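Local coordinates for human phosphate binding protein (PDB 2V3Q) that binds phosphate in the manner of the PstS phosphate-binding family and associates with paraoxonase PON1 as a secreted apolipoprotein, at residues A[192-197]-A[209-214]; A[136-141]-A[186-191]; A[105-110]-A[230-235]; A[85-90]-A[271-276]; A[9-14]-A[25-30]. All blocks are in the same frame, centred on the assembly; numbering follows the deposited sequence.

Contact 5 closes first along the chain. Contact 4 then spans a long excursion in which contact 3 is nested, and contacts 2 and 1 follow in series inside the loop of contact 3. Contacts 1 and 2 share helix 190-199, with centres about 8 Å apart. Contacts 4 and 5, centres about 18 Å apart, both reach the five-stranded mixed sheet and are joined through Ser-88 and Tyr-14. Contact 3 is peripheral, its centre about 30 Å from that of contact 5, on the opposite side of the chain's centre. Contacts 2 and 5, centres about 19 Å apart, both supply donors to one phosphate, Arg-140 and Leu-9 N, consistent with a ligand held between the lobes of a PstS-type protein.

Contact 1. Residues A[192-197]-A[209-214]; sequences DGVMAA and TYISPD
No ring or amide face carries the meeting of Val-194 and Met-195 with Thr-209 and Ile-211, which rests on methyl groups and a thioether; the flat group of the second segment, the Tyr-210 ring, takes no part across the contact and is packed instead by Phe-150, stacked on it, and Phe-171, meeting it at an angle, with its OH bonded to Thr-147 and Arg-140 N. Val-194 sends CG1, anti to the backbone N (chi1 162°), across to Thr-209. That methyl lies 3.3 Å from Thr-209 OG1 and 3.5 Å from Thr-209 CG2, so it fits against both branches of the threonine. Thr-209 OG1 finds its polar partner in Val-138 O of strand 136-140, so the methyl contact is purely van der Waals. Val-194 CG1 also reaches Ile-211 CD1 at 3.7 Å. Helix 190-199 is the crossover of a beta-alpha-beta unit joining strands 186-188 and 207-208, with strand 136-140 between them; the chain of Thr-209 to Ile-211 leaves the second strand. Val-194 also packs on the middle strand through Val-138 and Arg-140. Ile-211 extends its CG1 branch (chi2 162°) until CD1 arrives at Met-195, whose side chain crosses it at about a right angle. Met-195 CG comes within 3.3 Å of Ile-211 CD1, tighter than usual for two carbons, and the bent chain brings SD to 3.6 Å from the same methyl. Farther along, Ser-212 sits at the N-cap of helix 213-216, where Asp-214 N makes a weak 3.2 Å bond to Ser-212 OG, which also bonds to Leu-9 O.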
# COMPACT_ATOMS: atom_id res chain seq x y z
N ASP A 192 -12.11 -5.15 -1.95
CA ASP A 192 -13.39 -5.76 -1.60
C ASP A 192 -13.71 -6.96 -2.53
O ASP A 192 -14.19 -8.01 -2.06
CB ASP A 192 -14.55 -4.73 -1.59
CG ASP A 192 -14.69 -3.97 -2.90
OD1 ASP A 192 -13.99 -4.26 -3.92
OD2 ASP A 192 -15.55 -3.04 -2.95
N GLY A 193 -13.42 -6.83 -3.81
CA GLY A 193 -13.71 -7.94 -4.78
C GLY A 193 -12.87 -9.18 -4.46
O GLY A 193 -13.33 -10.33 -4.59
N VAL A 194 -11.60 -8.94 -4.10
CA VAL A 194 -10.73 -10.01 -3.66
C VAL A 194 -11.32 -10.72 -2.43
O VAL A 194 -11.36 -11.95 -2.39
CB VAL A 194 -9.25 -9.54 -3.46
CG1 VAL A 194 -8.43 -10.56 -2.57
CG2 VAL A 194 -8.53 -9.38 -4.85
N MET A 195 -11.74 -10.00 -1.40
CA MET A 195 -12.23 -10.70 -0.23
C MET A 195 -13.53 -11.40 -0.52
O MET A 195 -13.82 -12.46 0.07
CB MET A 195 -12.45 -9.72 0.93
CG MET A 195 -11.22 -9.45 1.71
SD MET A 195 -10.22 -10.91 2.22
CE MET A 195 -11.03 -11.72 3.57
N ALA A 196 -14.37 -10.81 -1.36
CA ALA A 196 -15.64 -11.48 -1.72
C ALA A 196 -15.31 -12.82 -2.44
O ALA A 196 -15.99 -13.83 -2.20
CB ALA A 196 -16.51 -10.57 -2.58
N ALA A 197 -14.30 -12.84 -3.33
CA ALA A 197 -13.90 -14.12 -3.97
C ALA A 197 -13.37 -15.07 -2.89
O ALA A 197 -13.64 -16.29 -2.93
CB ALA A 197 -12.76 -13.88 -5.00
N THR A 209 -5.12 -15.58 -0.80
CA THR A 209 -4.82 -14.33 -1.54
C THR A 209 -3.82 -13.47 -0.77
O THR A 209 -3.28 -13.89 0.30
CB THR A 209 -6.09 -13.55 -1.90
OG1 THR A 209 -5.79 -12.51 -2.84
CG2 THR A 209 -6.72 -12.91 -0.57
N TYR A 210 -3.57 -12.26 -1.29
CA TYR A 210 -2.72 -11.24 -0.62
C TYR A 210 -3.58 -9.99 -0.60
O TYR A 210 -4.29 -9.71 -1.58
CB TYR A 210 -1.40 -11.02 -1.44
CG TYR A 210 -1.62 -10.55 -2.87
CD1 TYR A 210 -1.61 -9.16 -3.18
CD2 TYR A 210 -1.87 -11.49 -3.91
CE1 TYR A 210 -1.82 -8.72 -4.49
CE2 TYR A 210 -2.06 -11.02 -5.25
CZ TYR A 210 -2.11 -9.65 -5.48
OH TYR A 210 -2.39 -9.25 -6.74
N ILE A 211 -3.58 -9.25 0.51
CA ILE A 211 -4.54 -8.15 0.65
C ILE A 211 -4.16 -7.20 1.79
O ILE A 211 -3.44 -7.58 2.76
CB ILE A 211 -5.96 -8.74 0.99
CG1 ILE A 211 -7.05 -7.72 0.56
CG2 ILE A 211 -6.04 -9.29 2.43
CD1 ILE A 211 -8.43 -8.35 0.44
N SER A 212 -4.66 -5.98 1.69
CA SER A 212 -4.71 -5.08 2.86
C SER A 212 -5.10 -5.75 4.19
O SER A 212 -6.09 -6.47 4.27
CB SER A 212 -5.71 -3.94 2.56
OG SER A 212 -5.83 -3.09 3.70
N PRO A 213 -4.32 -5.52 5.26
CA PRO A 213 -4.72 -6.15 6.51
C PRO A 213 -6.03 -5.58 7.04
O PRO A 213 -6.76 -6.23 7.85
CB PRO A 213 -3.47 -5.92 7.45
CG PRO A 213 -2.89 -4.53 6.92
CD PRO A 213 -3.14 -4.59 5.37
N ASP A 214 -6.40 -4.38 6.62
CA ASP A 214 -7.72 -3.83 7.00
C ASP A 214 -8.92 -4.55 6.37
O ASP A 214 -10.09 -4.28 6.76
CB ASP A 214 -7.78 -2.35 6.62
CG ASP A 214 -8.69 -1.50 7.54
OD1 ASP A 214 -8.89 -0.34 7.16
OD2 ASP A 214 -9.19 -2.02 8.56

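Contact 2. Residues A[136-141]-A[186-191]; sequences QVVYRA and VAATGS. With PO4 (phosphate ion), chain D.
Val-186 O is approached by two groups of the adjacent strand: Tyr-139 N donates to it at 2.9 Å, and Val-138 CA adds a CA-H...O contact at 3.3 Å. Val-186 N in turn donates to Val-137 O, Ala-188 N to Tyr-139 O, and Ala-141 N to Ala-188 O. This is the parallel ladder of strands 136-140 and 186-188, in a three-stranded sheet completed by strand 207-208. On one side of the sheet Val-138 and Val-186 lie next to each other, and Val-138 also meets Val-194 and Ala-197 of helix 190-199. On the other, the Tyr-139 ring lies over Ala-187, whose CA stands over the ring centre and whose CB is 3.5 Å from Tyr-139 CZ. The ladder ends at Arg-140. Its chain bends at both chi2 (-77°) and chi3 (-67°), which carries the guanidinium past the start of helix 190-199, where Gly-190 CA sits 3.4 Å over one face and Ser-191 N lies over the same group near its rim. Arg-140 NH2 donates to phosphate O1 at 2.8 Å with a nearly straight bond (165°), O1 lying in the guanidinium plane, while Arg-140 NH1 makes a weaker 2.8 Å bond to phosphate O2. Glu-142 OE2 ties the arginine to the helix start, with a salt bridge to Arg-140 NH2 and a bond from Gly-190 N. The arginine thus meets the anion with two N-H groups, and the salt bridge to Glu-142 probably helps to fix its rotation and tempers its charge.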
# COMPACT_ATOMS: atom_id res chain seq x y z
N GLN A 136 -6.10 -22.56 -4.45
CA GLN A 136 -6.53 -21.75 -5.63
C GLN A 136 -6.21 -20.28 -5.29
O GLN A 136 -6.67 -19.71 -4.29
CB GLN A 136 -8.04 -21.87 -5.86
CG GLN A 136 -8.57 -21.11 -7.10
CD GLN A 136 -10.08 -21.42 -7.40
OE1 GLN A 136 -10.95 -21.32 -6.53
NE2 GLN A 136 -10.36 -21.74 -8.64
N VAL A 137 -5.36 -19.68 -6.09
CA VAL A 137 -4.86 -18.34 -5.79
C VAL A 137 -5.89 -17.31 -6.31
O VAL A 137 -6.27 -17.35 -7.51
CB VAL A 137 -3.52 -18.11 -6.52
CG1 VAL A 137 -3.11 -16.56 -6.46
CG2 VAL A 137 -2.42 -18.91 -5.72
N VAL A 138 -6.27 -16.34 -5.48
CA VAL A 138 -7.01 -15.20 -5.94
C VAL A 138 -6.04 -14.00 -6.09
O VAL A 138 -5.22 -13.73 -5.20
CB VAL A 138 -8.11 -14.82 -4.89
CG1 VAL A 138 -8.91 -13.57 -5.37
CG2 VAL A 138 -9.10 -16.00 -4.77
N TYR A 139 -6.15 -13.20 -7.18
CA TYR A 139 -5.23 -12.07 -7.32
C TYR A 139 -5.94 -10.87 -7.91
O TYR A 139 -7.13 -10.98 -8.30
CB TYR A 139 -4.04 -12.47 -8.23
CG TYR A 139 -4.51 -12.81 -9.64
CD1 TYR A 139 -4.50 -11.81 -10.68
CD2 TYR A 139 -4.93 -14.14 -9.96
CE1 TYR A 139 -4.96 -12.13 -12.00
CE2 TYR A 139 -5.38 -14.45 -11.30
CZ TYR A 139 -5.38 -13.48 -12.31
OH TYR A 139 -5.80 -13.86 -13.61
N ARG A 140 -5.31 -9.68 -7.83
CA ARG A 140 -5.98 -8.44 -8.36
C ARG A 140 -5.88 -8.39 -9.86
O ARG A 140 -4.80 -8.47 -10.40
CB ARG A 140 -5.30 -7.21 -7.75
CG ARG A 140 -5.71 -7.07 -6.18
CD ARG A 140 -7.14 -6.50 -6.02
NE ARG A 140 -7.21 -5.11 -6.47
CZ ARG A 140 -6.79 -4.09 -5.74
NH1 ARG A 140 -6.27 -4.28 -4.49
NH2 ARG A 140 -6.87 -2.88 -6.28
N ALA A 141 -7.01 -8.18 -10.55
CA ALA A 141 -7.05 -8.13 -12.03
C ALA A 141 -6.36 -6.87 -12.52
O ALA A 141 -5.71 -6.86 -13.57
CB ALA A 141 -8.59 -8.06 -12.47
N VAL A 186 -7.96 -17.06 -9.90
CA VAL A 186 -9.17 -16.27 -10.09
C VAL A 186 -8.79 -14.81 -9.90
O VAL A 186 -8.12 -14.45 -8.92
CB VAL A 186 -10.20 -16.67 -8.96
CG1 VAL A 186 -11.32 -15.67 -8.84
CG2 VAL A 186 -10.87 -18.03 -9.37
N ALA A 187 -9.17 -13.93 -10.85
CA ALA A 187 -8.82 -12.49 -10.73
C ALA A 187 -10.06 -11.77 -10.16
O ALA A 187 -11.25 -12.17 -10.41
CB ALA A 187 -8.50 -11.95 -12.21
N ALA A 188 -9.84 -10.74 -9.35
CA ALA A 188 -10.95 -9.93 -8.84
C ALA A 188 -10.53 -8.49 -8.74
O ALA A 188 -9.33 -8.20 -8.73
CB ALA A 188 -11.36 -10.46 -7.37
N THR A 189 -11.52 -7.58 -8.69
CA THR A 189 -11.26 -6.14 -8.77
C THR A 189 -11.45 -5.49 -7.39
O THR A 189 -12.50 -5.69 -6.76
CB THR A 189 -12.27 -5.49 -9.76
OG1 THR A 189 -12.04 -6.08 -11.06
CG2 THR A 189 -11.99 -3.96 -9.85
N GLY A 190 -10.47 -4.68 -6.98
CA GLY A 190 -10.46 -4.04 -5.68
C GLY A 190 -10.20 -4.99 -4.51
O GLY A 190 -10.33 -6.24 -4.64
N SER A 191 -9.88 -4.39 -3.34
CA SER A 191 -9.64 -5.16 -2.13
C SER A 191 -10.97 -5.84 -1.74
O SER A 191 -10.98 -7.02 -1.38
CB SER A 191 -9.14 -4.29 -0.96
OG SER A 191 -7.86 -3.73 -1.20
P PO4 D . -4.75 -0.83 -4.29
O1 PO4 D . -6.28 -0.83 -4.46
O2 PO4 D . -4.28 -2.26 -4.24
O3 PO4 D . -3.94 -0.11 -5.37
O4 PO4 D . -4.44 -0.18 -2.88

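Contact 3. Residues A[105-110]-A[230-235]; sequences VDLSVK and ARVGKG
Strands 106-107 and 231-232 run side by side in parallel register, with Arg-231 N donating to Val-105 O, Leu-107 N to Arg-231 O and Gly-233 N to Leu-107 O. Strand 106-107 is an outermost strand of a small mixed sheet whose middle strand, 231-237, also pairs antiparallel with 240-242. On one face Leu-107 and Ala-230 pack together, with Leu-107 CD1 3.9 Å from Ala-230 CB, and Val-232 lies alongside Leu-107. On the other, Lys-234 lays its aliphatic chain against Asp-106: Lys-234 CB is 3.4 Å from Asp-106 OD2. The lysine chain bends at chi3 (75°), turning the amine back onto the strand. Lys-234 NZ there donates to Asp-106 O at 2.7 Å, almost in line with the carbonyl, and also makes a salt bridge to Glu-111 and a bond to Thr-127. Replacing it with an alanine would probably leave Asp-106 O without this donor and remove a salt-bridge partner of Glu-111. Gly-233 turns the chain with a positive phi of 125°, a backbone shape in which a CB would collide with the carbonyl O of Val-232. The charged ends of Asp-106 and Arg-231 do not meet directly; one water donates to Asp-106 OD1 at 2.7 Å and accepts from Arg-231 NH1 at 2.8 Å, while Gly-244 N also bonds to OD1. A second water accepts from Val-109 N and donates to Lys-234 O, 2.8 Å from each.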
# COMPACT_ATOMS: atom_id res chain seq x y z
N VAL A 105 -1.87 -22.15 10.26
CA VAL A 105 -1.12 -22.13 9.02
C VAL A 105 0.04 -21.11 9.23
O VAL A 105 -0.18 -19.87 9.48
CB VAL A 105 -2.03 -21.71 7.81
CG1 VAL A 105 -1.24 -21.37 6.50
CG2 VAL A 105 -3.12 -22.80 7.53
N ASP A 106 1.28 -21.60 9.05
CA ASP A 106 2.46 -20.77 9.25
C ASP A 106 3.38 -20.97 8.02
O ASP A 106 4.05 -21.98 7.91
CB ASP A 106 3.17 -21.18 10.57
CG ASP A 106 4.33 -20.19 10.95
OD1 ASP A 106 4.97 -20.39 12.03
OD2 ASP A 106 4.64 -19.29 10.14
N LEU A 107 3.29 -20.05 7.04
CA LEU A 107 4.07 -20.16 5.80
C LEU A 107 5.54 -19.79 6.04
O LEU A 107 5.83 -18.74 6.58
CB LEU A 107 3.49 -19.17 4.73
CG LEU A 107 2.05 -19.50 4.32
CD1 LEU A 107 1.56 -18.36 3.36
CD2 LEU A 107 1.99 -20.90 3.60
N SER A 108 6.48 -20.65 5.62
CA SER A 108 7.89 -20.20 5.49
C SER A 108 7.83 -19.29 4.23
O SER A 108 6.86 -19.31 3.40
CB SER A 108 8.89 -21.33 5.24
OG SER A 108 8.48 -22.01 4.04
N VAL A 109 8.81 -18.45 4.11
CA VAL A 109 8.85 -17.65 2.90
C VAL A 109 9.00 -18.50 1.65
O VAL A 109 8.39 -18.22 0.61
CB VAL A 109 9.98 -16.57 3.02
CG1 VAL A 109 10.27 -15.89 1.58
CG2 VAL A 109 9.53 -15.54 4.08
N LYS A 110 9.82 -19.57 1.74
CA LYS A 110 9.87 -20.56 0.60
C LYS A 110 8.46 -21.10 0.20
O LYS A 110 8.11 -21.21 -0.97
CB LYS A 110 10.84 -21.72 0.94
CG LYS A 110 10.93 -22.85 -0.12
CD LYS A 110 11.36 -22.25 -1.53
CE LYS A 110 11.76 -23.40 -2.43
NZ LYS A 110 11.92 -22.87 -3.82
N ALA A 230 -2.86 -16.44 7.38
CA ALA A 230 -1.56 -17.12 7.60
C ALA A 230 -0.55 -16.33 8.41
O ALA A 230 -0.38 -15.12 8.22
CB ALA A 230 -0.94 -17.51 6.28
N ARG A 231 0.18 -17.01 9.32
CA ARG A 231 1.43 -16.43 9.81
C ARG A 231 2.44 -16.64 8.70
O ARG A 231 2.25 -17.49 7.82
CB ARG A 231 1.96 -17.15 11.03
CG ARG A 231 1.01 -17.04 12.21
CD ARG A 231 1.46 -18.01 13.34
NE ARG A 231 0.42 -17.90 14.36
CZ ARG A 231 0.27 -18.76 15.35
NH1 ARG A 231 1.10 -19.80 15.46
NH2 ARG A 231 -0.74 -18.56 16.22
N VAL A 232 3.44 -15.76 8.67
CA VAL A 232 4.51 -15.87 7.61
C VAL A 232 5.88 -15.67 8.34
O VAL A 232 5.99 -14.78 9.25
CB VAL A 232 4.34 -14.84 6.49
CG1 VAL A 232 5.49 -15.06 5.43
CG2 VAL A 232 2.93 -14.99 5.79
N GLY A 233 6.87 -16.50 8.01
CA GLY A 233 8.21 -16.32 8.62
C GLY A 233 8.72 -17.60 9.31
O GLY A 233 9.81 -17.61 9.85
N LYS A 234 7.96 -18.68 9.26
CA LYS A 234 8.47 -19.97 9.82
C LYS A 234 9.84 -20.35 9.23
O LYS A 234 10.07 -20.26 8.01
CB LYS A 234 7.48 -21.05 9.43
CG LYS A 234 7.94 -22.48 9.74
CD LYS A 234 6.76 -23.47 9.38
CE LYS A 234 6.66 -23.64 7.83
NZ LYS A 234 5.33 -24.25 7.40
N GLY A 235 10.75 -20.85 10.05
CA GLY A 235 12.08 -21.14 9.52
C GLY A 235 12.97 -21.61 10.66
O GLY A 235 12.45 -21.98 11.75
O HOH W 1 3.26 -20.87 14.12
O HOH W 2 10.64 -18.19 6.19

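Contact 4. Residues A[85-90]-A[271-276]; sequences QVPSVA and DVWVPV
Gln-85 and Val-274 cross at about a right angle, the glutamine's extended chain passing over one methyl of the valine. Strand 83-92, which carries the glutamine, is an outermost strand of the five-stranded mixed sheet, and the loop through residues 271-275 packs against it, leading into strand 276-278; farther along, Ser-88 and Val-89 both face Thr-299 as a classic beta bulge. Gln-85 CG stands anti to the backbone N (chi1 -177°), an arm that takes its carbons across Val-274 CG2. The methyl lies 3.7 Å from Gln-85 CG and 3.6 Å from Gln-85 CD. Shortening the residue to an alanine is likely to open a gap beside Val-274 CG2. The closest approach of Trp-273 is to backbone: its CB lies 3.1 Å from Gln-85 O, while the indole turns off toward helix 344-354, where Phe-354 meets it with the ring planes at about 55°. Val-86 CG1 approaches the indole obliquely, 4.3 Å from Trp-273 CE3. Pro-87 packs against the loop carbonyl: Pro-87 CD is 3.2 Å from Trp-273 O, although the proline has two conformers and that distance is therefore provisional. Trp-273 O is buried here without a polar partner in the model. Neighbouring carbonyls fare otherwise: Lys-63 NZ binds both Asp-271 O and Val-274 O. The indole's own polar edge is satisfied within the same part of the chain, by a hydrogen bond from Trp-273 NE1 to Arg-267 O.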
# COMPACT_ATOMS: atom_id res chain seq x y z
N GLN A 85 4.60 13.82 -3.09
CA GLN A 85 4.31 12.43 -2.78
C GLN A 85 4.85 12.08 -1.43
O GLN A 85 6.04 12.23 -1.20
CB GLN A 85 5.00 11.55 -3.85
CG GLN A 85 4.67 10.05 -3.64
CD GLN A 85 5.49 9.13 -4.58
OE1 GLN A 85 6.76 9.26 -4.78
NE2 GLN A 85 4.78 8.21 -5.18
N VAL A 86 3.98 11.69 -0.49
CA VAL A 86 4.45 11.44 0.87
C VAL A 86 3.82 10.13 1.39
O VAL A 86 2.72 9.82 1.03
CB VAL A 86 4.12 12.65 1.92
CG1 VAL A 86 5.02 13.87 1.69
CG2 VAL A 86 2.67 13.09 1.87
N PRO A 87 4.53 9.43 2.32
CA PRO A 87 3.94 8.22 2.97
C PRO A 87 2.75 8.74 3.83
O PRO A 87 2.84 9.86 4.42
CB PRO A 87 5.06 7.70 3.87
CG PRO A 87 5.90 9.01 4.18
CD PRO A 87 5.84 9.81 2.89
N SER A 88 1.68 7.92 3.85
CA SER A 88 0.49 8.16 4.65
C SER A 88 0.56 7.32 5.88
O SER A 88 0.59 7.87 6.99
CB SER A 88 -0.78 7.86 3.83
OG SER A 88 -1.92 8.03 4.67
N VAL A 89 0.66 5.98 5.71
CA VAL A 89 0.82 5.05 6.84
C VAL A 89 1.64 3.90 6.32
O VAL A 89 1.85 3.80 5.09
CB VAL A 89 -0.56 4.49 7.42
CG1 VAL A 89 -1.48 5.60 7.83
CG2 VAL A 89 -1.31 3.56 6.34
N ALA A 90 2.07 3.00 7.24
CA ALA A 90 2.76 1.79 6.78
C ALA A 90 1.82 0.63 7.01
O ALA A 90 0.88 0.76 7.78
CB ALA A 90 4.08 1.59 7.52
N ASP A 271 10.32 11.32 -5.36
CA ASP A 271 10.76 9.92 -5.37
C ASP A 271 11.42 9.44 -4.05
O ASP A 271 11.24 8.27 -3.61
CB ASP A 271 11.66 9.70 -6.60
CG ASP A 271 11.92 8.20 -6.90
OD1 ASP A 271 13.14 7.84 -6.92
OD2 ASP A 271 10.95 7.37 -6.95
N VAL A 272 12.10 10.35 -3.33
CA VAL A 272 12.84 9.91 -2.15
C VAL A 272 11.95 9.78 -0.92
O VAL A 272 12.37 9.25 0.12
CB VAL A 272 14.05 10.82 -1.83
CG1 VAL A 272 15.01 10.88 -3.05
CG2 VAL A 272 13.61 12.24 -1.37
N TRP A 273 10.69 10.26 -1.04
CA TRP A 273 9.83 10.35 0.15
C TRP A 273 9.12 9.03 0.41
O TRP A 273 8.55 8.84 1.47
CB TRP A 273 8.78 11.47 -0.05
CG TRP A 273 9.36 12.90 0.31
CD1 TRP A 273 9.91 13.87 -0.54
CD2 TRP A 273 9.42 13.44 1.64
NE1 TRP A 273 10.31 14.98 0.23
CE2 TRP A 273 9.99 14.74 1.55
CE3 TRP A 273 9.03 12.95 2.91
CZ2 TRP A 273 10.17 15.55 2.68
CZ3 TRP A 273 9.22 13.80 4.07
CH2 TRP A 273 9.79 15.07 3.93
N VAL A 274 9.12 8.13 -0.57
CA VAL A 274 8.49 6.83 -0.35
C VAL A 274 9.56 5.74 -0.27
O VAL A 274 10.10 5.31 -1.28
CB VAL A 274 7.42 6.49 -1.42
CG1 VAL A 274 6.79 5.06 -1.14
CG2 VAL A 274 6.29 7.60 -1.46
N PRO A 275 9.81 5.24 0.93
CA PRO A 275 10.82 4.18 1.04
C PRO A 275 10.27 2.89 0.42
O PRO A 275 9.08 2.60 0.61
CB PRO A 275 10.92 3.97 2.58
CG PRO A 275 10.35 5.31 3.14
CD PRO A 275 9.24 5.61 2.24
N VAL A 276 11.12 2.12 -0.24
CA VAL A 276 10.70 0.79 -0.67
C VAL A 276 11.72 -0.21 -0.16
O VAL A 276 12.90 0.15 0.17
CB VAL A 276 10.52 0.61 -2.20
CG1 VAL A 276 9.54 1.68 -2.90
CG2 VAL A 276 11.90 0.57 -2.98

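Contact 5. Residues A[9-14]-A[25-30]; sequences LPQKLY and APYIGV. With PO4 (phosphate ion), chain D.
Tyr-14 presses its edge toward the face of Tyr-27, the planes inclined at 61° and the centroids 5.0 Å apart. This is the tight part: Tyr-14 CD2 stands over the ring, 3.5 Å from Tyr-27 CE1, and Tyr-14 CB makes a CH-pi contact over the same ring, 4.1 Å from its centroid. Tyr-27 CG is anti to the backbone N (chi1 177°), which carries the ring to Tyr-14 and Gln-11 of helix 11-14, where Gln-11 CA approaches it obliquely. Both hydroxyls are anchored, Tyr-14 OH with Ser-88 OG and Tyr-27 OH on Ala-7 O. The helix and strand 28-29 belong to a beta-alpha-beta unit begun by strand 4-6. The looser part is bridged by water, with the more exposed side at Gln-11 and Gly-29. One molecule accepts from Tyr-27 N and donates to Tyr-14 O, at 2.8 Å from the latter; two more lie between Gln-11 NE2 and the backbone of Tyr-27 and Gly-29, less certain because Gln-11 was modelled in two conformers. Just ahead of the helix, Leu-9 N donates to phosphate O4 at 2.9 Å. With no direct hydrogen bond across the segments, the aromatic pair and bridging waters probably fix how helix 11-14 lies beside strand 28-29.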
# COMPACT_ATOMS: atom_id res chain seq x y z
N LEU A 9 -6.40 -0.23 -0.72
CA LEU A 9 -5.80 -0.82 0.53
C LEU A 9 -6.15 0.05 1.77
O LEU A 9 -6.54 -0.50 2.80
CB LEU A 9 -4.26 -0.98 0.34
CG LEU A 9 -3.46 -1.40 1.63
CD1 LEU A 9 -2.22 -2.29 1.16
CD2 LEU A 9 -3.01 -0.05 2.28
N PRO A 10 -6.06 1.40 1.68
CA PRO A 10 -6.44 2.26 2.81
C PRO A 10 -7.83 2.94 2.73
O PRO A 10 -8.09 3.88 3.47
CB PRO A 10 -5.44 3.34 2.75
CG PRO A 10 -5.27 3.57 1.24
CD PRO A 10 -5.41 2.19 0.61
N GLN A 11 -8.69 2.47 1.84
CA GLN A 11 -9.99 3.07 1.59
C GLN A 11 -10.84 3.17 2.88
O GLN A 11 -11.52 4.18 3.14
CB GLN A 11 -10.67 2.20 0.54
CG GLN A 11 -12.18 2.31 0.40
CD GLN A 11 -12.75 1.27 -0.58
OE1 GLN A 11 -12.29 0.12 -0.65
NE2 GLN A 11 -13.70 1.69 -1.37
N LYS A 12 -10.85 2.10 3.66
CA LYS A 12 -11.63 2.15 4.93
C LYS A 12 -11.14 3.18 5.92
O LYS A 12 -11.93 3.79 6.66
CB LYS A 12 -11.66 0.74 5.60
CG LYS A 12 -12.41 -0.38 4.75
CD LYS A 12 -12.26 -1.69 5.65
CE LYS A 12 -12.71 -2.91 4.94
NZ LYS A 12 -12.74 -3.94 6.01
N LEU A 13 -9.84 3.37 5.94
CA LEU A 13 -9.20 4.45 6.77
C LEU A 13 -9.69 5.76 6.26
O LEU A 13 -10.19 6.56 7.06
CB LEU A 13 -7.66 4.38 6.61
CG LEU A 13 -6.94 5.62 7.29
CD1 LEU A 13 -7.34 5.66 8.81
CD2 LEU A 13 -5.40 5.43 7.10
N TYR A 14 -9.57 6.07 4.95
CA TYR A 14 -9.96 7.41 4.49
C TYR A 14 -11.49 7.68 4.59
O TYR A 14 -11.88 8.89 4.61
CB TYR A 14 -9.47 7.75 3.05
CG TYR A 14 -7.93 7.62 2.97
CD1 TYR A 14 -7.11 8.07 4.04
CD2 TYR A 14 -7.32 7.00 1.90
CE1 TYR A 14 -5.66 7.94 4.01
CE2 TYR A 14 -5.86 6.85 1.86
CZ TYR A 14 -5.06 7.33 2.90
OH TYR A 14 -3.67 7.17 2.86
N ALA A 25 -14.37 15.73 -0.12
CA ALA A 25 -15.43 14.79 -0.50
C ALA A 25 -15.05 13.37 -0.05
O ALA A 25 -13.85 13.08 0.18
CB ALA A 25 -15.69 14.84 -2.05
N PRO A 26 -16.06 12.46 0.09
CA PRO A 26 -15.74 11.06 0.44
C PRO A 26 -14.76 10.43 -0.56
O PRO A 26 -14.88 10.59 -1.79
CB PRO A 26 -17.08 10.35 0.33
CG PRO A 26 -18.12 11.52 0.55
CD PRO A 26 -17.52 12.69 -0.06
N TYR A 27 -13.82 9.64 -0.02
CA TYR A 27 -12.72 9.11 -0.82
C TYR A 27 -13.30 8.01 -1.75
O TYR A 27 -14.17 7.25 -1.30
CB TYR A 27 -11.79 8.42 0.18
CG TYR A 27 -10.61 7.73 -0.45
CD1 TYR A 27 -9.51 8.46 -0.80
CD2 TYR A 27 -10.58 6.35 -0.61
CE1 TYR A 27 -8.39 7.85 -1.35
CE2 TYR A 27 -9.43 5.71 -1.17
CZ TYR A 27 -8.35 6.48 -1.48
OH TYR A 27 -7.18 5.88 -2.01
N ILE A 28 -12.82 7.91 -3.01
CA ILE A 28 -13.41 6.93 -3.94
C ILE A 28 -12.35 5.86 -4.21
O ILE A 28 -11.32 6.15 -4.82
CB ILE A 28 -13.81 7.66 -5.22
CG1 ILE A 28 -14.89 8.73 -4.88
CG2 ILE A 28 -14.24 6.56 -6.25
CD1 ILE A 28 -15.26 9.68 -6.04
N GLY A 29 -12.55 4.65 -3.70
CA GLY A 29 -11.50 3.61 -3.89
C GLY A 29 -11.68 2.93 -5.24
O GLY A 29 -12.77 2.34 -5.55
N VAL A 30 -10.64 3.01 -6.07
CA VAL A 30 -10.70 2.49 -7.42
C VAL A 30 -9.40 1.81 -7.86
O VAL A 30 -9.36 1.27 -8.99
CB VAL A 30 -10.98 3.62 -8.50
CG1 VAL A 30 -12.42 4.19 -8.30
CG2 VAL A 30 -9.90 4.71 -8.45
P PO4 D . -4.75 -0.83 -4.29
O1 PO4 D . -6.28 -0.83 -4.46
O2 PO4 D . -4.28 -2.26 -4.24
O3 PO4 D . -3.94 -0.11 -5.37
O4 PO4 D . -4.44 -0.18 -2.88
O HOH W 3 -14.36 4.37 -1.60
O HOH W 4 -14.38 0.56 -3.75
O HOH W 5 -13.94 9.83 2.91